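PDB 4JZA: uncharacterized protein from Legionella longbeachae NSW150, which hydrolyses phosphoinositides, probably removing the 3-phosphate of phosphatidylinositol 3-phosphate, and so may alter lipid metabolism in the host cell. Local coordinates for residues R43-R48 with D96-E101; A55-I60 with Y80-K85; L109-A114 with K675-R680; L180-K185 with H323-V328; F580-L583 with E587-I590. All coordinates share one frame; numbering follows the deposited sequence.

Interaction 1: R43-R48 with D96-E101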
# COMPACT_ATOMS: atom_id res chain seq x y z
N ARG A 43 -9.15 4.14 19.60
CA ARG A 43 -8.89 5.21 18.62
C ARG A 43 -8.31 4.62 17.32
O ARG A 43 -8.80 4.91 16.25
CB ARG A 43 -7.94 6.30 19.18
CG ARG A 43 -7.86 7.54 18.27
CD ARG A 43 -6.96 8.67 18.78
NE ARG A 43 -5.60 8.53 18.27
CZ ARG A 43 -5.02 9.34 17.39
NH1 ARG A 43 -5.67 10.39 16.89
NH2 ARG A 43 -3.79 9.11 17.01
N SER A 44 -7.29 3.77 17.43
CA SER A 44 -6.66 3.20 16.23
C SER A 44 -7.65 2.37 15.42
O SER A 44 -7.62 2.35 14.18
CB SER A 44 -5.38 2.42 16.59
OG SER A 44 -4.37 3.35 17.07
N PHE A 45 -8.58 1.76 16.12
CA PHE A 45 -9.63 0.96 15.49
C PHE A 45 -10.61 1.82 14.67
O PHE A 45 -10.88 1.56 13.51
CB PHE A 45 -10.35 0.14 16.56
CG PHE A 45 -11.61 -0.44 16.10
CD1 PHE A 45 -11.60 -1.61 15.40
CD2 PHE A 45 -12.79 0.19 16.36
CE1 PHE A 45 -12.77 -2.13 14.93
CE2 PHE A 45 -13.96 -0.33 15.91
CZ PHE A 45 -13.94 -1.48 15.19
N ALA A 46 -11.14 2.85 15.28
CA ALA A 46 -11.98 3.75 14.53
C ALA A 46 -11.23 4.41 13.35
O ALA A 46 -11.82 4.66 12.31
CB ALA A 46 -12.52 4.83 15.46
N ARG A 47 -9.95 4.71 13.52
CA ARG A 47 -9.23 5.39 12.44
C ARG A 47 -9.12 4.46 11.28
O ARG A 47 -9.32 4.90 10.16
CB ARG A 47 -7.84 5.94 12.82
CG ARG A 47 -7.84 7.09 13.80
CD ARG A 47 -6.41 7.55 14.14
NE ARG A 47 -6.18 8.71 13.31
CZ ARG A 47 -5.13 8.94 12.53
NH1 ARG A 47 -4.05 8.15 12.48
NH2 ARG A 47 -5.13 10.03 11.79
N ARG A 48 -8.87 3.19 11.55
CA ARG A 48 -8.65 2.22 10.46
C ARG A 48 -9.94 1.90 9.75
O ARG A 48 -9.97 1.85 8.53
CB ARG A 48 -8.03 0.92 10.96
CG ARG A 48 -7.32 0.13 9.88
CD ARG A 48 -5.84 0.41 9.88
NE ARG A 48 -5.24 -0.03 8.65
CZ ARG A 48 -5.32 0.62 7.51
NH1 ARG A 48 -5.93 1.78 7.47
NH2 ARG A 48 -4.77 0.13 6.41
N ASP A 96 -7.89 -7.34 21.29
CA ASP A 96 -8.25 -8.58 20.61
C ASP A 96 -9.63 -8.55 20.03
O ASP A 96 -9.82 -9.09 18.98
CB ASP A 96 -8.24 -9.75 21.58
CG ASP A 96 -6.84 -10.20 21.97
OD1 ASP A 96 -5.95 -10.17 21.08
OD2 ASP A 96 -6.65 -10.58 23.16
N ASP A 97 -10.59 -7.98 20.77
CA ASP A 97 -11.99 -7.92 20.33
C ASP A 97 -12.05 -6.97 19.17
O ASP A 97 -12.68 -7.24 18.19
CB ASP A 97 -12.96 -7.38 21.42
CG ASP A 97 -12.84 -8.12 22.78
OD1 ASP A 97 -13.02 -9.34 22.83
OD2 ASP A 97 -12.58 -7.47 23.81
N LEU A 98 -11.39 -5.83 19.32
CA LEU A 98 -11.37 -4.81 18.29
C LEU A 98 -10.63 -5.27 17.02
O LEU A 98 -10.97 -4.86 15.91
CB LEU A 98 -10.76 -3.52 18.81
CG LEU A 98 -11.34 -2.81 20.04
CD1 LEU A 98 -10.48 -1.62 20.42
CD2 LEU A 98 -12.77 -2.33 19.86
N HIS A 99 -9.62 -6.11 17.17
CA HIS A 99 -8.93 -6.57 15.97
C HIS A 99 -9.87 -7.48 15.20
O HIS A 99 -9.84 -7.53 13.97
CB HIS A 99 -7.56 -7.25 16.23
CG HIS A 99 -6.70 -7.24 15.01
ND1 HIS A 99 -6.80 -8.21 14.02
CD2 HIS A 99 -5.84 -6.31 14.53
CE1 HIS A 99 -6.02 -7.89 13.01
NE2 HIS A 99 -5.42 -6.75 13.30
N LYS A 100 -10.77 -8.14 15.92
CA LYS A 100 -11.64 -9.09 15.27
C LYS A 100 -12.70 -8.32 14.53
O LYS A 100 -12.88 -8.54 13.34
CB LYS A 100 -12.23 -10.10 16.24
CG LYS A 100 -12.85 -11.29 15.52
CD LYS A 100 -13.15 -12.46 16.44
CE LYS A 100 -13.54 -13.70 15.62
NZ LYS A 100 -13.52 -14.95 16.45
N GLU A 101 -13.36 -7.38 15.18
CA GLU A 101 -14.24 -6.45 14.48
C GLU A 101 -13.59 -5.80 13.22
O GLU A 101 -14.19 -5.72 12.16
CB GLU A 101 -14.73 -5.35 15.43
CG GLU A 101 -15.76 -5.84 16.44
CD GLU A 101 -16.87 -6.62 15.76
OE1 GLU A 101 -17.45 -6.12 14.75
OE2 GLU A 101 -17.11 -7.77 16.21
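Within the packed N-terminal helices, Phe45 of helix 41-62 bridges to Leu98 and Glu101 on helix 95-116, which runs in the same direction; this is plain helix-helix packing with no hydrogen bond across it. The ring is the main bridging group. With CG anti to the backbone N (chi1 166°), it projects out of its own helix and lays one side along the backbone of the other: Phe45 CD1 is 3.3 Å from Leu98 O, and Phe45 CE1 is 3.4 Å from the same oxygen. The leucine adds two carbons. Its CB approaches Phe45 CD1 at 4.0 Å, while CD2 lies over one ring face, displaced toward the rim. Glu101 offers its aliphatic root rather than its charge. The carboxylate, whose plane is turned 68° from the ring, leads off to a salt bridge with Arg104. Leu102 and Ala91 also pack on Phe45, which is buried. Elsewhere on this part of helix 41-62, Arg48 pairs with Glu133 and Arg43 with Glu607, tying the helix to other parts of the chain. Glu101 CB meets Phe45 CE1 obliquely at 3.8 Å.

Interaction 2: A55-I60 with Y80-K85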
# COMPACT_ATOMS: atom_id res chain seq x y z
N ALA A 55 -11.51 4.61 1.74
CA ALA A 55 -10.85 4.01 0.62
C ALA A 55 -11.82 3.32 -0.33
O ALA A 55 -11.57 3.26 -1.54
CB ALA A 55 -9.78 3.04 1.06
N PHE A 56 -12.88 2.74 0.23
CA PHE A 56 -13.93 2.20 -0.65
C PHE A 56 -14.52 3.29 -1.53
O PHE A 56 -14.67 3.08 -2.74
CB PHE A 56 -15.06 1.49 0.09
CG PHE A 56 -16.10 0.90 -0.82
CD1 PHE A 56 -16.08 1.07 -2.14
CD2 PHE A 56 -17.04 0.13 -0.33
CE1 PHE A 56 -17.04 0.52 -2.96
CE2 PHE A 56 -17.98 -0.45 -1.15
CZ PHE A 56 -17.98 -0.24 -2.46
N TYR A 57 -14.85 4.44 -0.93
CA TYR A 57 -15.39 5.55 -1.68
C TYR A 57 -14.42 6.02 -2.75
O TYR A 57 -14.84 6.25 -3.88
CB TYR A 57 -15.78 6.71 -0.78
CG TYR A 57 -17.16 6.54 -0.20
CD1 TYR A 57 -17.42 5.53 0.70
CD2 TYR A 57 -18.21 7.37 -0.58
CE1 TYR A 57 -18.68 5.36 1.25
CE2 TYR A 57 -19.48 7.22 -0.04
CZ TYR A 57 -19.70 6.21 0.89
OH TYR A 57 -20.97 6.04 1.45
N PHE A 58 -13.14 6.13 -2.44
CA PHE A 58 -12.21 6.51 -3.48
C PHE A 58 -12.28 5.54 -4.64
O PHE A 58 -12.21 5.92 -5.82
CB PHE A 58 -10.80 6.49 -2.95
CG PHE A 58 -9.79 7.05 -3.90
CD1 PHE A 58 -9.18 6.24 -4.82
CD2 PHE A 58 -9.45 8.39 -3.85
CE1 PHE A 58 -8.28 6.74 -5.69
CE2 PHE A 58 -8.53 8.91 -4.72
CZ PHE A 58 -7.95 8.08 -5.64
N LEU A 59 -12.38 4.27 -4.31
CA LEU A 59 -12.34 3.19 -5.30
C LEU A 59 -13.51 3.30 -6.24
O LEU A 59 -13.37 3.21 -7.46
CB LEU A 59 -12.33 1.84 -4.57
CG LEU A 59 -12.35 0.59 -5.42
CD1 LEU A 59 -11.18 0.47 -6.36
CD2 LEU A 59 -12.46 -0.61 -4.49
N ILE A 60 -14.68 3.50 -5.66
CA ILE A 60 -15.90 3.47 -6.44
C ILE A 60 -16.04 4.72 -7.31
O ILE A 60 -16.56 4.64 -8.43
CB ILE A 60 -17.15 3.18 -5.58
CG1 ILE A 60 -18.30 2.71 -6.47
CG2 ILE A 60 -17.55 4.39 -4.76
CD1 ILE A 60 -19.36 1.92 -5.71
N TYR A 80 -24.56 0.03 1.68
CA TYR A 80 -24.15 -1.21 2.40
C TYR A 80 -22.87 -1.00 3.18
O TYR A 80 -22.73 -1.35 4.33
CB TYR A 80 -23.98 -2.40 1.43
CG TYR A 80 -23.42 -3.65 2.06
CD1 TYR A 80 -24.16 -4.38 2.98
CD2 TYR A 80 -22.15 -4.11 1.74
CE1 TYR A 80 -23.65 -5.52 3.56
CE2 TYR A 80 -21.62 -5.25 2.31
CZ TYR A 80 -22.37 -5.95 3.23
OH TYR A 80 -21.86 -7.09 3.85
N VAL A 81 -21.93 -0.38 2.54
CA VAL A 81 -20.69 -0.02 3.19
C VAL A 81 -20.85 0.93 4.33
O VAL A 81 -20.20 0.76 5.33
CB VAL A 81 -19.77 0.51 2.14
CG1 VAL A 81 -18.66 1.31 2.74
CG2 VAL A 81 -19.24 -0.70 1.43
N ASP A 82 -21.72 1.91 4.19
CA ASP A 82 -22.10 2.75 5.31
C ASP A 82 -22.71 2.00 6.47
O ASP A 82 -22.45 2.36 7.64
CB ASP A 82 -23.05 3.87 4.88
CG ASP A 82 -22.37 4.94 4.00
OD1 ASP A 82 -21.14 4.98 3.85
OD2 ASP A 82 -23.04 5.79 3.44
N GLU A 83 -23.50 0.95 6.21
CA GLU A 83 -24.10 0.22 7.32
C GLU A 83 -23.03 -0.59 8.00
O GLU A 83 -23.05 -0.69 9.23
CB GLU A 83 -25.30 -0.65 6.93
CG GLU A 83 -26.59 0.16 6.79
CD GLU A 83 -27.83 -0.71 6.48
OE1 GLU A 83 -28.09 -1.64 7.30
OE2 GLU A 83 -28.55 -0.45 5.44
N CYS A 84 -22.10 -1.17 7.21
CA CYS A 84 -21.04 -2.01 7.79
C CYS A 84 -20.22 -1.15 8.73
O CYS A 84 -19.77 -1.62 9.78
CB CYS A 84 -20.11 -2.56 6.71
SG CYS A 84 -20.83 -3.77 5.59
N LYS A 85 -20.00 0.09 8.34
CA LYS A 85 -19.26 1.02 9.17
C LYS A 85 -20.02 1.39 10.42
O LYS A 85 -19.42 1.49 11.48
CB LYS A 85 -18.90 2.32 8.44
CG LYS A 85 -18.02 3.19 9.34
CD LYS A 85 -17.58 4.50 8.73
CE LYS A 85 -17.22 5.42 9.89
NZ LYS A 85 -16.73 6.70 9.36
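Tyr57 reaches across to Val81 and Asp82 with the far half of its ring. From CB the ring swings out with CG anti to the carbonyl carbon, which carries CE1 to an oblique approach of 4.3 Å from Val81 CG1. Beyond it the hydroxyl donates a hydrogen bond of 2.6 Å from Tyr57 OH to Asp82 OD1. The oxygen is met on its syn side, with the donor 29° out of the carboxylate plane. The ring and carboxylate planes are nearly parallel, 10° apart, and Asp82 OD2 is also near, 2.9 Å from Tyr57 OH. Asp82 OD1 has a second partner in His53 NE2, and the His53 ring meets that of Tyr57, so the histidine helps set both groups. These residues join two neighbouring antiparallel helices of the N-terminal helical bundle, 41-62 and 74-87, whose local axes run 172° to one another at 11.6 Å, a wide separation spanned from helix 41-62 by the aromatic side chains. Deeper in the contact, Val81 also packs against the Phe56 ring, although the close spacing modelled between these two side chains is doubtful. Nearby, Lys85 forms a salt bridge with Asp50.

Interaction 3: L109-A114 with K675-R680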
# COMPACT_ATOMS: atom_id res chain seq x y z
N LEU A 109 -15.79 -5.60 3.08
CA LEU A 109 -15.50 -4.72 1.95
C LEU A 109 -14.83 -5.45 0.83
O LEU A 109 -15.14 -5.21 -0.34
CB LEU A 109 -14.58 -3.56 2.33
CG LEU A 109 -15.05 -2.61 3.43
CD1 LEU A 109 -14.13 -1.41 3.43
CD2 LEU A 109 -16.46 -2.11 3.31
N ILE A 110 -13.89 -6.31 1.18
CA ILE A 110 -13.10 -7.04 0.19
C ILE A 110 -14.04 -7.89 -0.66
O ILE A 110 -13.88 -8.03 -1.88
CB ILE A 110 -12.05 -7.90 0.93
CG1 ILE A 110 -10.97 -6.99 1.44
CG2 ILE A 110 -11.38 -8.96 0.07
CD1 ILE A 110 -10.37 -7.57 2.69
N GLU A 111 -15.04 -8.46 -0.00
CA GLU A 111 -15.90 -9.42 -0.64
C GLU A 111 -16.86 -8.64 -1.58
O GLU A 111 -17.08 -9.03 -2.73
CB GLU A 111 -16.54 -10.31 0.46
CG GLU A 111 -18.04 -10.47 0.46
CD GLU A 111 -18.60 -11.35 1.61
OE1 GLU A 111 -18.72 -10.84 2.78
OE2 GLU A 111 -19.00 -12.52 1.27
N LEU A 112 -17.39 -7.53 -1.09
CA LEU A 112 -18.18 -6.63 -1.90
C LEU A 112 -17.42 -6.13 -3.13
O LEU A 112 -17.98 -6.04 -4.21
CB LEU A 112 -18.62 -5.45 -1.05
CG LEU A 112 -19.41 -4.43 -1.80
CD1 LEU A 112 -20.61 -5.16 -2.37
CD2 LEU A 112 -19.89 -3.35 -0.90
N ILE A 113 -16.14 -5.84 -2.96
CA ILE A 113 -15.27 -5.48 -4.07
C ILE A 113 -15.07 -6.64 -5.04
O ILE A 113 -15.21 -6.48 -6.23
CB ILE A 113 -13.93 -4.95 -3.57
CG1 ILE A 113 -14.15 -3.61 -2.88
CG2 ILE A 113 -12.93 -4.80 -4.71
CD1 ILE A 113 -12.99 -3.21 -2.00
N ALA A 114 -14.81 -7.84 -4.55
CA ALA A 114 -14.62 -8.95 -5.47
C ALA A 114 -15.87 -9.21 -6.31
O ALA A 114 -15.77 -9.54 -7.50
CB ALA A 114 -14.24 -10.20 -4.73
N LYS A 675 -23.68 -17.36 -3.23
CA LYS A 675 -24.28 -16.16 -3.77
C LYS A 675 -24.94 -15.29 -2.72
O LYS A 675 -25.71 -14.41 -3.04
CB LYS A 675 -25.30 -16.58 -4.78
CG LYS A 675 -24.69 -17.19 -6.02
CD LYS A 675 -24.25 -16.14 -7.04
CE LYS A 675 -24.29 -16.75 -8.44
NZ LYS A 675 -23.82 -15.84 -9.54
N LYS A 676 -24.64 -15.51 -1.47
CA LYS A 676 -25.46 -14.97 -0.42
C LYS A 676 -25.46 -13.45 -0.38
O LYS A 676 -26.46 -12.85 0.00
CB LYS A 676 -24.99 -15.54 0.92
CG LYS A 676 -25.64 -14.90 2.15
CD LYS A 676 -25.77 -15.87 3.33
CE LYS A 676 -26.69 -15.34 4.41
NZ LYS A 676 -26.66 -16.27 5.56
N LEU A 677 -24.33 -12.85 -0.74
CA LEU A 677 -24.13 -11.41 -0.63
C LEU A 677 -24.90 -10.68 -1.73
O LEU A 677 -25.59 -9.67 -1.46
CB LEU A 677 -22.61 -11.05 -0.68
CG LEU A 677 -22.24 -9.56 -0.73
CD1 LEU A 677 -22.58 -8.78 0.55
CD2 LEU A 677 -20.78 -9.37 -1.09
N LEU A 678 -24.75 -11.18 -2.95
CA LEU A 678 -25.48 -10.70 -4.12
C LEU A 678 -26.98 -10.70 -3.89
O LEU A 678 -27.64 -9.75 -4.23
CB LEU A 678 -25.16 -11.57 -5.33
CG LEU A 678 -25.91 -11.20 -6.62
CD1 LEU A 678 -25.54 -9.86 -7.15
CD2 LEU A 678 -25.68 -12.21 -7.71
N CYS A 679 -27.50 -11.78 -3.30
CA CYS A 679 -28.89 -11.87 -2.95
C CYS A 679 -29.27 -10.87 -1.85
O CYS A 679 -30.31 -10.26 -1.91
CB CYS A 679 -29.26 -13.27 -2.48
SG CYS A 679 -29.07 -14.60 -3.71
N ARG A 680 -28.44 -10.75 -0.83
CA ARG A 680 -28.71 -9.83 0.28
C ARG A 680 -28.87 -8.40 -0.23
O ARG A 680 -29.80 -7.70 0.18
CB ARG A 680 -27.58 -9.87 1.29
CG ARG A 680 -27.59 -8.69 2.25
CD ARG A 680 -26.70 -8.93 3.43
NE ARG A 680 -27.32 -9.92 4.30
CZ ARG A 680 -26.65 -10.85 4.96
NH1 ARG A 680 -25.32 -10.97 4.82
NH2 ARG A 680 -27.31 -11.71 5.72
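The carboxylate of Glu111 has Leu677 CD2 to one side of its plane, displaced toward CG rather than sitting above the oxygens; OE2 accepts a hydrogen bond from the backbone N of Leu672. The contact is a buried helix-to-helix junction, in which helix 676-702, leading into the C-terminal helical part, leans on helix 95-116 of the N-terminal bundle. Leu677, in the first turn of its helix, supplies nearly all of the touching from that side. Its CG stands anti to the backbone N (chi1 173°), which directs CD2 at the opposing helix, where it comes against the middle of the glutamate chain from the opposite direction: Glu111 CG lies 3.3 Å from Leu677 CD2, and Glu111 CD 4.0 Å from it. The acid thus presents methylene to the leucine while its polar end is held by the loop preceding the second helix. Leu77, Tyr80 and Val81 pack on Leu112 from helix 74-87. Leu677 CD2 also lies 3.9 Å from Leu112 N, and 4.4 Å from Leu112 CD1.

Interaction 4: L180-K185 with H323-V328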
# COMPACT_ATOMS: atom_id res chain seq x y z
N LEU A 180 1.51 16.55 -18.59
CA LEU A 180 1.27 15.84 -19.84
C LEU A 180 0.16 14.76 -19.70
O LEU A 180 -0.71 14.61 -20.57
CB LEU A 180 2.56 15.17 -20.32
CG LEU A 180 3.61 16.05 -20.97
CD1 LEU A 180 4.90 15.26 -21.21
CD2 LEU A 180 3.09 16.61 -22.29
N ILE A 181 0.23 13.97 -18.63
CA ILE A 181 -0.75 12.93 -18.38
C ILE A 181 -2.18 13.52 -18.44
O ILE A 181 -3.04 12.99 -19.13
CB ILE A 181 -0.44 12.17 -17.06
CG1 ILE A 181 0.84 11.34 -17.21
CG2 ILE A 181 -1.57 11.22 -16.67
CD1 ILE A 181 1.51 10.99 -15.90
N LYS A 182 -2.43 14.64 -17.76
CA LYS A 182 -3.74 15.26 -17.83
C LYS A 182 -4.04 15.78 -19.21
O LYS A 182 -5.17 15.70 -19.70
CB LYS A 182 -3.85 16.47 -16.95
CG LYS A 182 -3.61 16.22 -15.50
CD LYS A 182 -3.91 17.48 -14.71
CE LYS A 182 -5.41 17.77 -14.63
NZ LYS A 182 -5.67 18.85 -13.64
N ALA A 183 -3.05 16.37 -19.85
CA ALA A 183 -3.36 16.99 -21.12
C ALA A 183 -3.72 15.93 -22.17
O ALA A 183 -4.49 16.24 -23.10
CB ALA A 183 -2.22 17.88 -21.59
N LYS A 184 -3.21 14.70 -22.00
CA LYS A 184 -3.53 13.59 -22.90
C LYS A 184 -4.71 12.80 -22.43
O LYS A 184 -5.04 11.75 -23.00
CB LYS A 184 -2.29 12.71 -23.16
CG LYS A 184 -1.18 13.55 -23.77
CD LYS A 184 -0.01 12.77 -24.30
CE LYS A 184 1.09 13.75 -24.72
NZ LYS A 184 0.94 14.23 -26.14
N LYS A 185 -5.40 13.32 -21.42
CA LYS A 185 -6.59 12.67 -20.89
C LYS A 185 -6.33 11.25 -20.37
O LYS A 185 -7.11 10.36 -20.64
CB LYS A 185 -7.70 12.60 -21.94
CG LYS A 185 -7.68 13.78 -22.89
CD LYS A 185 -8.84 14.71 -22.71
CE LYS A 185 -8.65 15.91 -23.63
NZ LYS A 185 -9.88 16.22 -24.39
N HIS A 323 -7.78 10.09 -10.91
CA HIS A 323 -8.84 10.66 -10.11
C HIS A 323 -8.35 11.76 -9.17
O HIS A 323 -9.08 12.69 -8.87
CB HIS A 323 -9.49 9.58 -9.30
CG HIS A 323 -10.69 10.05 -8.54
ND1 HIS A 323 -11.90 10.32 -9.16
CD2 HIS A 323 -10.89 10.27 -7.22
CE1 HIS A 323 -12.79 10.69 -8.25
NE2 HIS A 323 -12.20 10.65 -7.06
N VAL A 324 -7.12 11.63 -8.69
CA VAL A 324 -6.49 12.65 -7.84
C VAL A 324 -6.07 13.84 -8.65
O VAL A 324 -6.27 14.95 -8.18
CB VAL A 324 -5.24 12.12 -7.13
CG1 VAL A 324 -4.50 13.22 -6.43
CG2 VAL A 324 -5.62 11.10 -6.08
N LEU A 325 -5.49 13.61 -9.85
CA LEU A 325 -5.01 14.69 -10.74
C LEU A 325 -6.17 15.52 -11.20
O LEU A 325 -6.09 16.73 -11.38
CB LEU A 325 -4.26 14.15 -11.95
CG LEU A 325 -2.83 13.71 -11.71
CD1 LEU A 325 -2.22 13.06 -12.94
CD2 LEU A 325 -1.96 14.87 -11.35
N LYS A 326 -7.26 14.84 -11.46
CA LYS A 326 -8.47 15.48 -11.98
C LYS A 326 -9.06 16.47 -10.92
O LYS A 326 -9.83 17.37 -11.25
CB LYS A 326 -9.45 14.38 -12.37
CG LYS A 326 -10.35 14.66 -13.54
CD LYS A 326 -11.29 13.47 -13.78
CE LYS A 326 -10.77 12.57 -14.87
NZ LYS A 326 -11.83 11.60 -15.28
N GLY A 327 -8.67 16.34 -9.66
CA GLY A 327 -9.26 17.18 -8.65
C GLY A 327 -8.42 18.39 -8.24
O GLY A 327 -8.67 19.01 -7.22
N VAL A 328 -7.42 18.76 -9.03
CA VAL A 328 -6.62 19.93 -8.67
C VAL A 328 -6.35 20.80 -9.87
O VAL A 328 -6.30 20.31 -10.99
CB VAL A 328 -5.27 19.48 -8.03
CG1 VAL A 328 -5.54 18.80 -6.71
CG2 VAL A 328 -4.50 18.54 -8.97
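At the C-terminal end of helix 172-183, Lys182 hands its ammonium group to a type I beta turn running from Leu325 to Val328. The first helix is finished by a Schellman motif, with Lys185 at positive phi as the C-prime residue, its N bonded to Lys182 O and Tyr186 N to Ile181 O. Lys182 sets off with CG anti to the carbonyl carbon and then bends at chi3 (73°), a kink that brings NZ to the turn. Lys182 NZ donates a hydrogen bond of 3.1 Å to Leu325 O, arriving above the carbonyl plane, 38° out of it, with a C=O...donor angle of 142°. Val328 O lies at a similar distance, 3.1 Å from Lys182 NZ. A positive charge near Leu325 O, close to the C-terminal part of helix 315-325, would probably suit the local field. The shaft of the lysine is used as well: Lys182 CG passes Leu325 CB at 4.2 Å. Alongside, Ile181 CG2 touches Leu325 CD1 at 4.2 Å, giving the polar link an apolar flank. Ile181 continues onto Leu306, Trp309 and Tyr310, so helix 308-311 and its preceding loop cover that side. Across helix 315-325, His323 and Val324 pack on Phe58, which sets the turn between helix 172-183 and the long helix 41-62.

Interaction 5: F580-L583 with E587-I590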
# COMPACT_ATOMS: atom_id res chain seq x y z
N PHE A 580 27.45 3.02 25.28
CA PHE A 580 27.07 1.64 25.15
C PHE A 580 27.47 0.75 26.32
O PHE A 580 26.69 -0.06 26.78
CB PHE A 580 27.68 1.06 23.88
CG PHE A 580 27.31 -0.38 23.63
CD1 PHE A 580 25.97 -0.81 23.72
CD2 PHE A 580 28.31 -1.33 23.35
CE1 PHE A 580 25.65 -2.12 23.51
CE2 PHE A 580 27.99 -2.64 23.13
CZ PHE A 580 26.66 -3.04 23.21
N ASP A 581 28.70 0.91 26.77
CA ASP A 581 29.32 0.00 27.69
C ASP A 581 28.99 0.43 29.12
O ASP A 581 29.73 1.17 29.74
CB ASP A 581 30.82 0.00 27.43
CG ASP A 581 31.61 -0.85 28.42
OD1 ASP A 581 31.20 -1.99 28.74
OD2 ASP A 581 32.66 -0.35 28.87
N GLU A 582 27.89 -0.06 29.64
CA GLU A 582 27.36 0.42 30.89
C GLU A 582 26.66 -0.81 31.49
O GLU A 582 26.15 -1.62 30.74
CB GLU A 582 26.42 1.61 30.57
CG GLU A 582 26.20 2.64 31.67
CD GLU A 582 27.42 3.51 31.96
OE1 GLU A 582 27.26 4.61 32.50
OE2 GLU A 582 28.55 3.11 31.67
N LEU A 583 26.71 -1.02 32.81
CA LEU A 583 25.98 -2.18 33.34
C LEU A 583 24.54 -1.71 33.54
O LEU A 583 24.34 -0.54 33.80
CB LEU A 583 26.57 -2.73 34.64
CG LEU A 583 28.10 -2.90 34.75
CD1 LEU A 583 28.38 -3.81 35.95
CD2 LEU A 583 28.77 -3.42 33.46
N GLU A 587 23.29 3.75 37.46
CA GLU A 587 22.44 4.93 37.45
C GLU A 587 22.45 5.57 36.08
O GLU A 587 21.40 5.96 35.56
CB GLU A 587 22.91 5.86 38.55
CG GLU A 587 22.33 7.25 38.64
CD GLU A 587 23.20 8.14 39.55
OE1 GLU A 587 24.03 7.61 40.33
OE2 GLU A 587 23.11 9.37 39.49
N ASN A 588 23.61 5.62 35.44
CA ASN A 588 23.69 6.11 34.06
C ASN A 588 22.83 5.41 32.99
O ASN A 588 22.32 6.05 32.05
CB ASN A 588 25.12 5.99 33.59
CG ASN A 588 26.03 7.03 34.17
OD1 ASN A 588 25.65 7.91 34.98
ND2 ASN A 588 27.27 6.95 33.76
N ARG A 589 22.77 4.09 33.06
CA ARG A 589 22.00 3.34 32.09
C ARG A 589 20.54 3.52 32.41
O ARG A 589 19.75 3.64 31.49
CB ARG A 589 22.40 1.87 32.10
CG ARG A 589 21.64 0.96 31.17
CD ARG A 589 21.86 1.24 29.69
NE ARG A 589 20.99 0.37 28.88
CZ ARG A 589 20.80 0.50 27.58
NH1 ARG A 589 21.43 1.42 26.86
NH2 ARG A 589 19.97 -0.30 26.98
N ILE A 590 20.21 3.59 33.70
CA ILE A 590 18.83 3.68 34.14
C ILE A 590 18.24 4.96 33.64
O ILE A 590 17.08 5.00 33.24
CB ILE A 590 18.68 3.57 35.69
CG1 ILE A 590 18.63 2.10 36.13
CG2 ILE A 590 17.40 4.21 36.22
CD1 ILE A 590 19.02 1.93 37.59
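The backbone around Glu582 is extended, following an inverse gamma turn centred on Asp581, and passes beside the first turn of helix 587-602, with Glu582 CA 6.2 Å from Arg589 CA. From this strand-like position the Glu582 side chain points at the helix and bends at chi2 (70°), which turns its carboxylate toward Asn588. Asn588 ND2 probably donates a hydrogen bond of 2.7 Å to Glu582 OE1, with an N-H...acceptor angle of 148°, but the details are doubtful because the model brings OE1 too near Asn588 CB. The amide and carboxylate planes are only 15° apart, so the two flat groups meet almost in one plane. Behind the polar ends, Glu582 CG packs against Arg589 CB at 3.9 Å. The next residue contributes its backbone, as Leu583 O lies 3.5 Å from Arg589 CB. Arg589 takes part mainly through CB; its guanidinium leads away from the loop to a salt bridge between NE and Asp629, with Phe530 and Pro627 packing on the side chain. The start of the helix is thereby joined both to the loop before it and to more distant parts of the fold. This is a local loop-to-helix contact, the extended linker packing on the first turn of helix 587-602.

In the fold
From the N terminus, interaction 1 joins helix 41-62 to helix 95-116 and so closes a loop that holds the whole of interaction 2, where the intervening helix 74-87 packs on helix 41-62. Interaction 3 then spans most of the chain, fixing helix 95-116 to helix 676-702; interactions 4 and 5 both fall within its span, one after the other, and no two loops cross. Interactions 2 and 3 touch through Phe56, Tyr80 and Val81 on Leu112; interactions 2 and 4 also touch, which ties helix 315-325 to helix 41-62. Interaction 5 is a short local closure, its centre about 58 Å from that of interaction 3.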